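Side-chain contacts in L-lysine 6-monooxygenase involved in desferrioxamine biosynthesis (Erwinia amylovora CFBP1430, PDB 5O8P), which probably uses FAD and NADPH to hydroxylate one terminal amine of cadaverine, a step in making the siderophore desferrioxamine: residues S180-N185 with A205-D210; K188-R193 with L212-R217; D284-K289 with G293-N298; D307-W310 with F316-K319. All blocks are in the same frame, centred on the assembly; numbering follows the deposited sequence.

Overall arrangement
Interactions 1 to 3 involve helices and an outer strand of the Rossmann-like, NADP(+)-binding part of the subunit, and interaction 4 lies on the antiparallel meander beside it. Interactions 1 and 2 join the same two helices, 182-190 and 202-213, with centres 12 Å apart. Interaction 3 adds helix 276-290, and its centre is 14 Å from that of interaction 2; Lys289 NZ forms a salt bridge with Asp216 OD2 at 3.1 Å between them. Interaction 1 is near the flavin: the side chain of Ile207 is about 9 Å from the bound FAD. Interaction 4, its centre 21 Å from that of interaction 1, has Leu318 about 4 Å, side chain to side chain, from the NADP(+)-binding Leu305.

Interaction 1 (S180-N185 with A205-D210); sequences SEYLLN and AEIYYD
A buried helix-to-helix contact, carried by one tyrosine that is apolar along its ring and polar at its end, joins helix 182-190 to helix 202-213: Tyr182 lies on Ile207 and reaches on to Asp210. The Tyr182 side chain points across the gap with CG anti to the backbone N (chi1 167°), and it overlaps Ile207 alongside, the two running in from opposite helices. Ile207 covers one face of the ring in a CH-pi contact, its CG1 lying 3.9 Å from CG of Tyr182 and displaced somewhat toward the rim. The other branch, CG2, meets CE1 of Tyr182 at 3.9 Å, so the branched isoleucine spreads over much of that face. Helix 202-213 follows the turn of what looks like a Rossmann-type GxGxxA motif, and Ser203 near its start binds NADP(+); the contact thus joins the dinucleotide-binding helix to the helix preceding it in the chain. One turn on from Ile207, Asp210 accepts a hydrogen bond from the phenol: Tyr182 OH bonds to Asp210 OD2 at 2.6 Å. The bond arrives near the ring plane and uses the anti lone pair of OD2, with the carboxylate turned 81° from the ring. Tyrosine suits this place because a flat ring can fill the gap while its hydroxyl meets the acid beyond the isoleucine. Lys186 forms a salt bridge with the same OD2, which probably helps to keep Asp210 ionised, while Leu52 also packs against Tyr182.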
loop_
_atom_site.group_PDB
_atom_site.type_symbol
_atom_site.label_atom_id
_atom_site.label_comp_id
_atom_site.label_asym_id
_atom_site.label_seq_id
_atom_site.Cartn_x
_atom_site.Cartn_y
_atom_site.Cartn_z
ATOM N N SER B 180 19.392 -1.907 -24.382
ATOM C CA SER B 180 19.640 -3.348 -24.549
ATOM C C SER B 180 21.071 -3.812 -24.275
ATOM O O SER B 180 21.276 -4.982 -23.970
ATOM C CB SER B 180 19.260 -3.773 -25.960
ATOM O OG SER B 180 19.785 -2.868 -26.896
ATOM N N GLU B 181 22.050 -2.915 -24.413
ATOM C CA GLU B 181 23.440 -3.227 -24.126
ATOM C C GLU B 181 23.918 -2.601 -22.802
ATOM O O GLU B 181 25.135 -2.430 -22.587
ATOM C CB GLU B 181 24.293 -2.692 -25.268
ATOM C CG GLU B 181 23.845 -3.068 -26.674
ATOM C CD GLU B 181 24.666 -2.319 -27.734
ATOM O OE1 GLU B 181 25.884 -2.610 -27.894
ATOM O OE2 GLU B 181 24.102 -1.413 -28.396
ATOM N N TYR B 182 22.982 -2.223 -21.924
ATOM C CA TYR B 182 23.310 -1.424 -20.744
ATOM C C TYR B 182 24.182 -2.183 -19.748
ATOM O O TYR B 182 25.240 -1.697 -19.367
ATOM C CB TYR B 182 22.046 -0.908 -20.027
ATOM C CG TYR B 182 22.316 -0.351 -18.640
ATOM C CD1 TYR B 182 23.057 0.822 -18.476
ATOM C CD2 TYR B 182 21.847 -1.001 -17.502
ATOM C CE1 TYR B 182 23.326 1.322 -17.210
ATOM C CE2 TYR B 182 22.089 -0.492 -16.228
ATOM C CZ TYR B 182 22.828 0.670 -16.084
ATOM O OH TYR B 182 23.102 1.193 -14.831
ATOM N N LEU B 183 23.741 -3.355 -19.315
ATOM C CA LEU B 183 24.489 -4.073 -18.287
ATOM C C LEU B 183 25.933 -4.361 -18.675
ATOM O O LEU B 183 26.798 -4.291 -17.815
ATOM C CB LEU B 183 23.786 -5.363 -17.852
ATOM C CG LEU B 183 22.787 -5.272 -16.681
ATOM C CD1 LEU B 183 22.539 -6.686 -16.166
ATOM C CD2 LEU B 183 23.228 -4.363 -15.531
ATOM N N LEU B 184 26.189 -4.624 -19.949
ATOM C CA LEU B 184 27.564 -4.859 -20.442
ATOM C C LEU B 184 28.440 -3.607 -20.364
ATOM O O LEU B 184 29.637 -3.708 -20.109
ATOM C CB LEU B 184 27.574 -5.334 -21.899
ATOM C CG LEU B 184 26.662 -6.459 -22.413
ATOM C CD1 LEU B 184 26.886 -6.641 -23.919
ATOM C CD2 LEU B 184 26.846 -7.767 -21.641
ATOM N N ASN B 185 27.843 -2.439 -20.598
ATOM C CA ASN B 185 28.573 -1.165 -20.615
ATOM C C ASN B 185 28.457 -0.328 -19.326
ATOM O O ASN B 185 28.954 0.793 -19.275
ATOM C CB ASN B 185 28.098 -0.335 -21.801
ATOM C CG ASN B 185 28.450 -0.971 -23.128
ATOM O OD1 ASN B 185 29.442 -0.602 -23.764
ATOM N ND2 ASN B 185 27.649 -1.933 -23.552
ATOM N N ALA B 205 13.837 4.688 -17.301
ATOM C CA ALA B 205 13.630 4.927 -15.881
ATOM C C ALA B 205 14.394 3.935 -15.021
ATOM O O ALA B 205 15.010 4.330 -14.034
ATOM C CB ALA B 205 12.153 4.899 -15.541
ATOM N N GLU B 206 14.357 2.657 -15.389
ATOM C CA GLU B 206 15.076 1.622 -14.634
ATOM C C GLU B 206 16.567 1.879 -14.611
ATOM O O GLU B 206 17.199 1.711 -13.571
ATOM C CB GLU B 206 14.827 0.248 -15.227
ATOM C CG GLU B 206 13.465 -0.289 -14.876
ATOM C CD GLU B 206 13.104 -1.567 -15.600
ATOM O OE1 GLU B 206 13.874 -2.018 -16.478
ATOM O OE2 GLU B 206 12.028 -2.131 -15.281
ATOM N N ILE B 207 17.100 2.288 -15.762
ATOM C CA ILE B 207 18.496 2.660 -15.894
ATOM C C ILE B 207 18.785 3.893 -15.064
ATOM O O ILE B 207 19.737 3.886 -14.300
ATOM C CB ILE B 207 18.892 2.899 -17.376
ATOM C CG1 ILE B 207 18.978 1.562 -18.092
ATOM C CG2 ILE B 207 20.213 3.653 -17.507
ATOM C CD1 ILE B 207 19.128 1.661 -19.593
ATOM N N TYR B 208 17.970 4.939 -15.214
ATOM C CA TYR B 208 18.164 6.170 -14.444
ATOM C C TYR B 208 18.201 5.901 -12.942
ATOM O O TYR B 208 19.068 6.403 -12.239
ATOM C CB TYR B 208 17.102 7.224 -14.763
ATOM C CG TYR B 208 17.486 8.579 -14.230
ATOM C CD1 TYR B 208 17.115 8.972 -12.947
ATOM C CD2 TYR B 208 18.253 9.453 -14.997
ATOM C CE1 TYR B 208 17.465 10.213 -12.450
ATOM C CE2 TYR B 208 18.629 10.695 -14.509
ATOM C CZ TYR B 208 18.232 11.081 -13.239
ATOM O OH TYR B 208 18.606 12.324 -12.768
ATOM N N TYR B 209 17.271 5.094 -12.464
ATOM C CA TYR B 209 17.259 4.687 -11.070
ATOM C C TYR B 209 18.521 3.911 -10.680
ATOM O O TYR B 209 19.075 4.117 -9.599
ATOM C CB TYR B 209 16.001 3.857 -10.771
ATOM C CG TYR B 209 15.825 3.583 -9.304
ATOM C CD1 TYR B 209 15.253 4.530 -8.462
ATOM C CD2 TYR B 209 16.263 2.393 -8.751
ATOM C CE1 TYR B 209 15.107 4.286 -7.111
ATOM C CE2 TYR B 209 16.117 2.141 -7.402
ATOM C CZ TYR B 209 15.544 3.097 -6.592
ATOM O OH TYR B 209 15.394 2.839 -5.266
ATOM N N ASP B 210 18.959 3.013 -11.560
ATOM C CA ASP B 210 20.134 2.174 -11.303
ATOM C C ASP B 210 21.375 3.040 -11.115
ATOM O O ASP B 210 22.123 2.845 -10.164
ATOM C CB ASP B 210 20.351 1.191 -12.464
ATOM C CG ASP B 210 21.216 0.003 -12.087
ATOM O OD1 ASP B 210 20.819 -0.745 -11.173
ATOM O OD2 ASP B 210 22.258 -0.211 -12.750
#

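Interaction 2 (K188-R193 with L212-R217); sequences KLQKKR and LTDIDR
Between two helices of the Rossmann-like NADP(+) domain, 182-190 and 202-213, toward their C-terminal parts, Gln190 and Asp214 meet in a single side-chain hydrogen bond. Gln190 belongs to helix 182-190 and Asp214 follows helix 202-213, their CA atoms 8.5 Å apart, a gap that a long amide and a short acid can span together. From the outstretched Gln190, NE2 reaches Asp214 OD2 at 3.1 Å with a fairly straight N-H...O angle of 158°. The acceptor lies close to the plane of the amide, whereas the carboxylate is twisted 47° from that plane and receives the hydrogen on the anti lone pair of OD2. On the aspartate side CG stands beside the backbone N (chi1 -55°), which turns the carboxylate toward the glutamine. Tyr220, whose OH is a second partner of NE2, also packs on Asp214. Nearby, Arg217 packs against Arg217 of the second subunit, placing the contact close to a subunit interface. Because a carboxylate oxygen calls for a donor, the bond is consistent with the amide being placed with NE2 toward Asp214: a neutral N-H group answers a probably charged acid, so the link is no salt bridge.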
loop_
_atom_site.group_PDB
_atom_site.type_symbol
_atom_site.label_atom_id
_atom_site.label_comp_id
_atom_site.label_asym_id
_atom_site.label_seq_id
_atom_site.Cartn_x
_atom_site.Cartn_y
_atom_site.Cartn_z
ATOM N N LYS B 188 31.701 0.729 -17.602
ATOM C CA LYS B 188 32.369 1.733 -18.439
ATOM C C LYS B 188 31.681 3.096 -18.388
ATOM O O LYS B 188 32.346 4.130 -18.465
ATOM C CB LYS B 188 32.482 1.207 -19.877
ATOM C CG LYS B 188 33.134 2.123 -20.902
ATOM C CD LYS B 188 32.090 2.786 -21.791
ATOM C CE LYS B 188 32.673 3.265 -23.118
ATOM N NZ LYS B 188 31.569 3.519 -24.090
ATOM N N LEU B 189 30.357 3.096 -18.278
ATOM C CA LEU B 189 29.598 4.332 -18.112
ATOM C C LEU B 189 29.902 5.010 -16.777
ATOM O O LEU B 189 30.121 6.216 -16.736
ATOM C CB LEU B 189 28.088 4.066 -18.226
ATOM C CG LEU B 189 27.561 3.853 -19.646
ATOM C CD1 LEU B 189 26.197 3.169 -19.633
ATOM C CD2 LEU B 189 27.513 5.180 -20.405
ATOM N N GLN B 190 29.926 4.229 -15.698
ATOM C CA GLN B 190 30.112 4.775 -14.343
ATOM C C GLN B 190 31.496 5.397 -14.091
ATOM O O GLN B 190 31.648 6.211 -13.178
ATOM C CB GLN B 190 29.761 3.715 -13.274
ATOM C CG GLN B 190 28.263 3.375 -13.258
ATOM C CD GLN B 190 27.853 2.433 -12.142
ATOM O OE1 GLN B 190 28.401 1.347 -12.012
ATOM N NE2 GLN B 190 26.881 2.846 -11.330
ATOM N N LYS B 191 32.488 5.041 -14.909
ATOM C CA LYS B 191 33.799 5.718 -14.890
ATOM C C LYS B 191 33.783 7.135 -15.478
ATOM O O LYS B 191 34.720 7.901 -15.247
ATOM C CB LYS B 191 34.856 4.893 -15.633
ATOM C CG LYS B 191 35.286 3.638 -14.894
ATOM C CD LYS B 191 36.269 2.816 -15.717
ATOM C CE LYS B 191 36.489 1.451 -15.084
ATOM N NZ LYS B 191 36.944 0.424 -16.062
ATOM N N LYS B 192 32.751 7.472 -16.252
ATOM C CA LYS B 192 32.682 8.776 -16.909
ATOM C C LYS B 192 32.256 9.890 -15.952
ATOM O O LYS B 192 31.735 9.632 -14.864
ATOM C CB LYS B 192 31.753 8.726 -18.124
ATOM C CG LYS B 192 32.127 7.649 -19.134
ATOM C CD LYS B 192 31.337 7.791 -20.418
ATOM C CE LYS B 192 31.587 6.650 -21.394
ATOM N NZ LYS B 192 32.940 6.657 -22.027
ATOM N N ARG B 193 32.533 11.128 -16.362
ATOM C CA ARG B 193 32.202 12.316 -15.573
ATOM C C ARG B 193 30.719 12.651 -15.628
ATOM O O ARG B 193 30.191 13.211 -14.676
ATOM C CB ARG B 193 32.994 13.543 -16.042
ATOM C CG ARG B 193 34.387 13.669 -15.455
ATOM C CD ARG B 193 35.012 15.006 -15.846
ATOM N NE ARG B 193 36.472 15.004 -15.725
ATOM C CZ ARG B 193 37.321 14.389 -16.556
ATOM N NH1 ARG B 193 36.888 13.686 -17.609
ATOM N NH2 ARG B 193 38.630 14.470 -16.326
ATOM N N LEU B 212 21.391 6.407 -10.543
ATOM C CA LEU B 212 21.153 7.343 -9.430
ATOM C C LEU B 212 21.546 6.737 -8.083
ATOM O O LEU B 212 22.047 7.437 -7.209
ATOM C CB LEU B 212 19.688 7.789 -9.389
ATOM C CG LEU B 212 19.288 8.826 -8.327
ATOM C CD1 LEU B 212 20.129 10.090 -8.433
ATOM C CD2 LEU B 212 17.812 9.172 -8.450
ATOM N N THR B 213 21.321 5.438 -7.936
ATOM C CA THR B 213 21.742 4.690 -6.758
ATOM C C THR B 213 23.219 4.888 -6.425
ATOM O O THR B 213 23.563 5.033 -5.264
ATOM C CB THR B 213 21.427 3.191 -6.952
ATOM O OG1 THR B 213 20.002 3.020 -7.042
ATOM C CG2 THR B 213 21.977 2.338 -5.821
ATOM N N ASP B 214 24.082 4.929 -7.436
ATOM C CA ASP B 214 25.526 5.067 -7.224
ATOM C C ASP B 214 26.080 6.459 -7.566
ATOM O O ASP B 214 27.290 6.608 -7.773
ATOM C CB ASP B 214 26.269 3.996 -8.036
ATOM C CG ASP B 214 25.798 2.584 -7.731
ATOM O OD1 ASP B 214 25.408 2.291 -6.576
ATOM O OD2 ASP B 214 25.836 1.756 -8.662
ATOM N N ILE B 215 25.234 7.485 -7.594
ATOM C CA ILE B 215 25.707 8.826 -7.952
ATOM C C ILE B 215 26.673 9.360 -6.894
ATOM O O ILE B 215 27.633 10.004 -7.235
ATOM C CB ILE B 215 24.537 9.803 -8.235
ATOM C CG1 ILE B 215 25.031 11.034 -8.987
ATOM C CG2 ILE B 215 23.804 10.222 -6.966
ATOM C CD1 ILE B 215 23.900 11.943 -9.442
ATOM N N ASP B 216 26.403 9.069 -5.620
ATOM C CA ASP B 216 27.318 9.292 -4.484
ATOM C C ASP B 216 28.680 8.622 -4.589
ATOM O O ASP B 216 29.678 9.129 -4.109
ATOM C CB ASP B 216 26.734 8.580 -3.243
ATOM C CG ASP B 216 25.752 9.396 -2.485
ATOM O OD1 ASP B 216 25.554 10.597 -2.779
ATOM O OD2 ASP B 216 25.185 8.834 -1.527
ATOM N N ARG B 217 28.661 7.408 -5.121
ATOM C CA ARG B 217 29.807 6.512 -5.099
ATOM C C ARG B 217 30.810 6.828 -6.201
ATOM O O ARG B 217 32.012 6.755 -5.964
ATOM C CB ARG B 217 29.323 5.059 -5.206
ATOM C CG ARG B 217 30.430 4.013 -5.082
ATOM C CD ARG B 217 30.035 2.763 -4.281
ATOM N NE ARG B 217 29.335 1.731 -5.057
ATOM C CZ ARG B 217 29.914 0.803 -5.828
ATOM N NH1 ARG B 217 31.241 0.757 -5.990
ATOM N NH2 ARG B 217 29.151 -0.079 -6.464
#

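Interaction 3 (D284-K289 with G293-N298); sequences DLLYVK and GKLDVN
Leu295 and Val297 lean on Leu286 and Lys289 where helix 276-290 turns back into strand 297-300, an outer strand of the parallel sheet in the Rossmann-like NADP(+) domain; the whole is a tight helix-to-strand connection. Gly293 is the first residue after the helix to leave helical geometry, and its almost fully extended backbone (phi 172°) starts the run toward the strand. Leu295 comes next as the residue with the largest share of the contact, pointing at the helix. Its CD2 rests against CB of Lys289, while its CD1 meets the Leu286 side chain, 3.9 Å from CD2, touches the Leu286 carbonyl and also comes near CB of Lys289. The forked leucine suits a place where a helix ridge has to be straddled. Lys289 contributes the base of its chain here: a bend at chi2 (-80°) takes the ammonium away from Leu295, toward Asp216 and the backbone oxygen of Thr213, and it also forms a salt bridge with Glu53 of the second subunit. Phe424 of the third subunit packs on both Leu286 and Leu295, so the small apolar cluster is finished across a subunit boundary. Val297, where the chain runs into strand 297-300, is a compact beta-branched residue that points toward the helix. It divides its methyl groups: CG1 lies near Ile215, whereas CG2 approaches Leu286, its nearest atom being CD2 at 4.1 Å.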
loop_
_atom_site.group_PDB
_atom_site.type_symbol
_atom_site.label_atom_id
_atom_site.label_comp_id
_atom_site.label_asym_id
_atom_site.label_seq_id
_atom_site.Cartn_x
_atom_site.Cartn_y
_atom_site.Cartn_z
ATOM N N ASP B 284 11.739 10.007 -4.693
ATOM C CA ASP B 284 12.153 9.756 -3.317
ATOM C C ASP B 284 13.665 9.600 -3.183
ATOM O O ASP B 284 14.230 10.009 -2.180
ATOM C CB ASP B 284 11.407 8.538 -2.716
ATOM C CG ASP B 284 9.947 8.854 -2.321
ATOM O OD1 ASP B 284 9.437 9.961 -2.637
ATOM O OD2 ASP B 284 9.306 7.986 -1.679
ATOM N N LEU B 285 14.321 9.030 -4.190
ATOM C CA LEU B 285 15.775 8.861 -4.142
ATOM C C LEU B 285 16.508 10.167 -4.428
ATOM O O LEU B 285 17.499 10.441 -3.770
ATOM C CB LEU B 285 16.247 7.757 -5.084
ATOM C CG LEU B 285 17.715 7.336 -4.913
ATOM C CD1 LEU B 285 18.043 6.884 -3.495
ATOM C CD2 LEU B 285 18.041 6.230 -5.906
ATOM N N LEU B 286 16.034 10.967 -5.386
ATOM C CA LEU B 286 16.534 12.345 -5.562
ATOM C C LEU B 286 16.423 13.137 -4.253
ATOM O O LEU B 286 17.389 13.754 -3.811
ATOM C CB LEU B 286 15.775 13.084 -6.662
ATOM C CG LEU B 286 15.982 12.567 -8.085
ATOM C CD1 LEU B 286 14.950 13.153 -9.026
ATOM C CD2 LEU B 286 17.380 12.874 -8.597
ATOM N N TYR B 287 15.254 13.086 -3.628
ATOM C CA TYR B 287 15.051 13.692 -2.314
ATOM C C TYR B 287 16.129 13.230 -1.317
ATOM O O TYR B 287 16.817 14.060 -0.738
ATOM C CB TYR B 287 13.619 13.402 -1.785
ATOM C CG TYR B 287 13.251 14.157 -0.532
ATOM C CD1 TYR B 287 13.680 13.706 0.716
ATOM C CD2 TYR B 287 12.501 15.327 -0.588
ATOM C CE1 TYR B 287 13.383 14.397 1.875
ATOM C CE2 TYR B 287 12.194 16.033 0.569
ATOM C CZ TYR B 287 12.637 15.561 1.804
ATOM O OH TYR B 287 12.345 16.220 2.977
ATOM N N VAL B 288 16.292 11.922 -1.130
ATOM C CA VAL B 288 17.255 11.401 -0.131
ATOM C C VAL B 288 18.709 11.758 -0.438
ATOM O O VAL B 288 19.473 12.101 0.474
ATOM C CB VAL B 288 17.133 9.867 0.042
ATOM C CG1 VAL B 288 18.308 9.286 0.837
ATOM C CG2 VAL B 288 15.835 9.529 0.746
ATOM N N LYS B 289 19.095 11.655 -1.706
ATOM C CA LYS B 289 20.452 11.998 -2.102
ATOM C C LYS B 289 20.696 13.479 -1.866
ATOM O O LYS B 289 21.761 13.850 -1.398
ATOM C CB LYS B 289 20.721 11.674 -3.566
ATOM C CG LYS B 289 20.656 10.209 -3.938
ATOM C CD LYS B 289 21.917 9.479 -3.583
ATOM C CE LYS B 289 21.767 7.972 -3.656
ATOM N NZ LYS B 289 23.010 7.326 -3.173
ATOM N N GLY B 293 23.876 17.321 -0.266
ATOM C CA GLY B 293 24.316 18.490 -1.014
ATOM C C GLY B 293 23.395 18.676 -2.190
ATOM O O GLY B 293 22.532 17.840 -2.432
ATOM N N LYS B 294 23.569 19.766 -2.930
ATOM C CA LYS B 294 22.883 19.926 -4.213
ATOM C C LYS B 294 23.379 18.797 -5.144
ATOM O O LYS B 294 24.590 18.565 -5.274
ATOM C CB LYS B 294 23.142 21.319 -4.801
ATOM C CG LYS B 294 22.273 21.700 -5.997
ATOM C CD LYS B 294 22.321 23.214 -6.252
ATOM C CE LYS B 294 21.943 23.600 -7.677
ATOM N NZ LYS B 294 20.586 23.130 -8.074
ATOM N N LEU B 295 22.428 18.063 -5.718
ATOM C CA LEU B 295 22.720 16.967 -6.631
ATOM C C LEU B 295 23.091 17.494 -7.984
ATOM O O LEU B 295 22.516 18.488 -8.442
ATOM C CB LEU B 295 21.490 16.086 -6.842
ATOM C CG LEU B 295 20.957 15.330 -5.641
ATOM C CD1 LEU B 295 19.653 14.672 -6.055
ATOM C CD2 LEU B 295 21.970 14.303 -5.151
ATOM N N ASP B 296 24.004 16.789 -8.649
ATOM C CA ASP B 296 24.369 17.135 -10.001
ATOM C C ASP B 296 23.543 16.277 -10.964
ATOM O O ASP B 296 24.008 15.267 -11.494
ATOM C CB ASP B 296 25.880 16.984 -10.213
ATOM C CG ASP B 296 26.378 17.733 -11.444
ATOM O OD1 ASP B 296 25.617 18.557 -12.008
ATOM O OD2 ASP B 296 27.542 17.498 -11.834
ATOM N N VAL B 297 22.297 16.705 -11.161
ATOM C CA VAL B 297 21.352 16.074 -12.078
ATOM C C VAL B 297 20.585 17.120 -12.870
ATOM O O VAL B 297 20.388 18.230 -12.420
ATOM C CB VAL B 297 20.343 15.145 -11.355
ATOM C CG1 VAL B 297 21.080 14.117 -10.503
ATOM C CG2 VAL B 297 19.352 15.930 -10.505
ATOM N N ASN B 298 20.172 16.751 -14.071
ATOM C CA ASN B 298 19.321 17.589 -14.899
ATOM C C ASN B 298 18.286 16.693 -15.539
ATOM O O ASN B 298 18.589 15.558 -15.896
ATOM C CB ASN B 298 20.146 18.293 -15.969
ATOM C CG ASN B 298 21.252 19.127 -15.377
ATOM O OD1 ASN B 298 21.012 20.204 -14.827
ATOM N ND2 ASN B 298 22.466 18.612 -15.440
#

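Interaction 4 (D307-W310 with F316-K319); sequences DMRW and FELK
Trp310 carries its CG opposite the backbone N (chi1 -180°), whereas Phe316 carries its own opposite the carbonyl carbon (chi1 -77°), and these two settings bring the indole across to the phenyl ring. The result is a T-shaped, edge-to-face pair: the six-membered ring of Trp310 presents its edge to the face of Phe316, with centroids 4.9 Å apart and planes at 76°. Trp310 CE3 stands over the centre of the phenyl ring, and CZ3 is 3.8 Å from Phe316 CD2. Met308 bends at its far end and lays CE obliquely against the CD1-CE1 side of the same ring, pointing the same way as Phe316. These apolar side chains share one face of the sheet, where Leu336 touches both Met308 and Phe316; Arg175 adds a cation-pi contact to Trp310. Polar residues occupy the other face. There Arg309 and Glu317 run side by side, and NH1 of Arg309 makes a weak salt bridge to OE1 of Glu317 at 3.3 Å. Backbone bonds hold the strands together, Glu317 N to Arg309 O at 2.8 Å and Lys319 N to Asp307 O at 2.9 Å. Alternating apolar and charged residues suit a sheet covered on one side. Strands 303-311 and 315-322 form a beta hairpin, completed by 327-333 into the three-stranded antiparallel meander known from NADPH domains of two-dinucleotide flavoproteins.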
loop_
_atom_site.group_PDB
_atom_site.type_symbol
_atom_site.label_atom_id
_atom_site.label_comp_id
_atom_site.label_asym_id
_atom_site.label_seq_id
_atom_site.Cartn_x
_atom_site.Cartn_y
_atom_site.Cartn_z
ATOM N N ASP B 307 20.058 16.960 -33.568
ATOM C CA ASP B 307 21.370 16.547 -34.063
ATOM C C ASP B 307 22.297 16.214 -32.896
ATOM O O ASP B 307 22.021 16.570 -31.754
ATOM C CB ASP B 307 21.978 17.665 -34.941
ATOM C CG ASP B 307 22.900 17.135 -36.047
ATOM O OD1 ASP B 307 22.629 16.056 -36.620
ATOM O OD2 ASP B 307 23.894 17.825 -36.365
ATOM N N MET B 308 23.379 15.504 -33.188
ATOM C CA MET B 308 24.443 15.268 -32.217
ATOM C C MET B 308 25.793 15.224 -32.908
ATOM O O MET B 308 25.886 15.091 -34.134
ATOM C CB MET B 308 24.207 13.984 -31.407
ATOM C CG MET B 308 24.155 12.686 -32.200
ATOM S SD MET B 308 23.532 11.335 -31.184
ATOM C CE MET B 308 24.990 10.991 -30.218
ATOM N N ARG B 309 26.831 15.328 -32.094
ATOM C CA ARG B 309 28.190 15.373 -32.581
ATOM C C ARG B 309 29.162 15.128 -31.454
ATOM O O ARG B 309 28.868 15.415 -30.289
ATOM C CB ARG B 309 28.486 16.699 -33.282
ATOM C CG ARG B 309 28.166 17.956 -32.495
ATOM C CD ARG B 309 27.919 19.148 -33.429
ATOM N NE ARG B 309 29.180 19.735 -33.883
ATOM C CZ ARG B 309 29.960 20.538 -33.151
ATOM N NH1 ARG B 309 29.639 20.861 -31.898
ATOM N NH2 ARG B 309 31.096 21.011 -33.662
ATOM N N TRP B 310 30.286 14.504 -31.806
ATOM C CA TRP B 310 31.333 14.165 -30.845
ATOM C C TRP B 310 32.486 15.137 -30.999
ATOM O O TRP B 310 32.997 15.330 -32.095
ATOM C CB TRP B 310 31.808 12.732 -31.062
ATOM C CG TRP B 310 32.884 12.293 -30.119
ATOM C CD1 TRP B 310 34.206 12.200 -30.398
ATOM C CD2 TRP B 310 32.731 11.896 -28.743
ATOM N NE1 TRP B 310 34.896 11.759 -29.294
ATOM C CE2 TRP B 310 34.016 11.562 -28.263
ATOM C CE3 TRP B 310 31.633 11.775 -27.872
ATOM C CZ2 TRP B 310 34.242 11.122 -26.950
ATOM C CZ3 TRP B 310 31.864 11.340 -26.557
ATOM C CH2 TRP B 310 33.157 11.021 -26.115
ATOM N N PHE B 316 29.993 14.341 -26.045
ATOM C CA PHE B 316 28.918 14.614 -27.005
ATOM C C PHE B 316 28.402 16.041 -26.829
ATOM O O PHE B 316 28.443 16.598 -25.723
ATOM C CB PHE B 316 27.730 13.683 -26.801
ATOM C CG PHE B 316 27.929 12.301 -27.324
ATOM C CD1 PHE B 316 27.868 12.054 -28.686
ATOM C CD2 PHE B 316 28.113 11.227 -26.447
ATOM C CE1 PHE B 316 28.029 10.760 -29.167
ATOM C CE2 PHE B 316 28.268 9.934 -26.925
ATOM C CZ PHE B 316 28.231 9.702 -28.286
ATOM N N GLU B 317 27.908 16.620 -27.919
ATOM C CA GLU B 317 27.070 17.811 -27.854
ATOM C C GLU B 317 25.719 17.464 -28.470
ATOM O O GLU B 317 25.593 17.354 -29.690
ATOM C CB GLU B 317 27.706 18.997 -28.582
ATOM C CG GLU B 317 27.029 20.333 -28.264
ATOM C CD GLU B 317 26.888 21.275 -29.452
ATOM O OE1 GLU B 317 26.607 20.806 -30.577
ATOM O OE2 GLU B 317 27.044 22.506 -29.260
ATOM N N LEU B 318 24.724 17.281 -27.606
ATOM C CA LEU B 318 23.351 17.030 -28.024
ATOM C C LEU B 318 22.676 18.349 -28.353
ATOM O O LEU B 318 22.565 19.201 -27.484
ATOM C CB LEU B 318 22.571 16.355 -26.897
ATOM C CG LEU B 318 22.785 14.868 -26.577
ATOM C CD1 LEU B 318 24.098 14.291 -27.080
ATOM C CD2 LEU B 318 22.650 14.624 -25.082
ATOM N N LYS B 319 22.252 18.526 -29.602
ATOM C CA LYS B 319 21.367 19.629 -29.965
ATOM C C LYS B 319 19.937 19.154 -29.774
ATOM O O LYS B 319 19.545 18.108 -30.300
ATOM C CB LYS B 319 21.586 20.084 -31.407
ATOM C CG LYS B 319 22.942 20.715 -31.640
ATOM C CD LYS B 319 22.928 21.757 -32.750
ATOM C CE LYS B 319 24.303 22.390 -32.897
ATOM N NZ LYS B 319 24.306 23.520 -33.858
#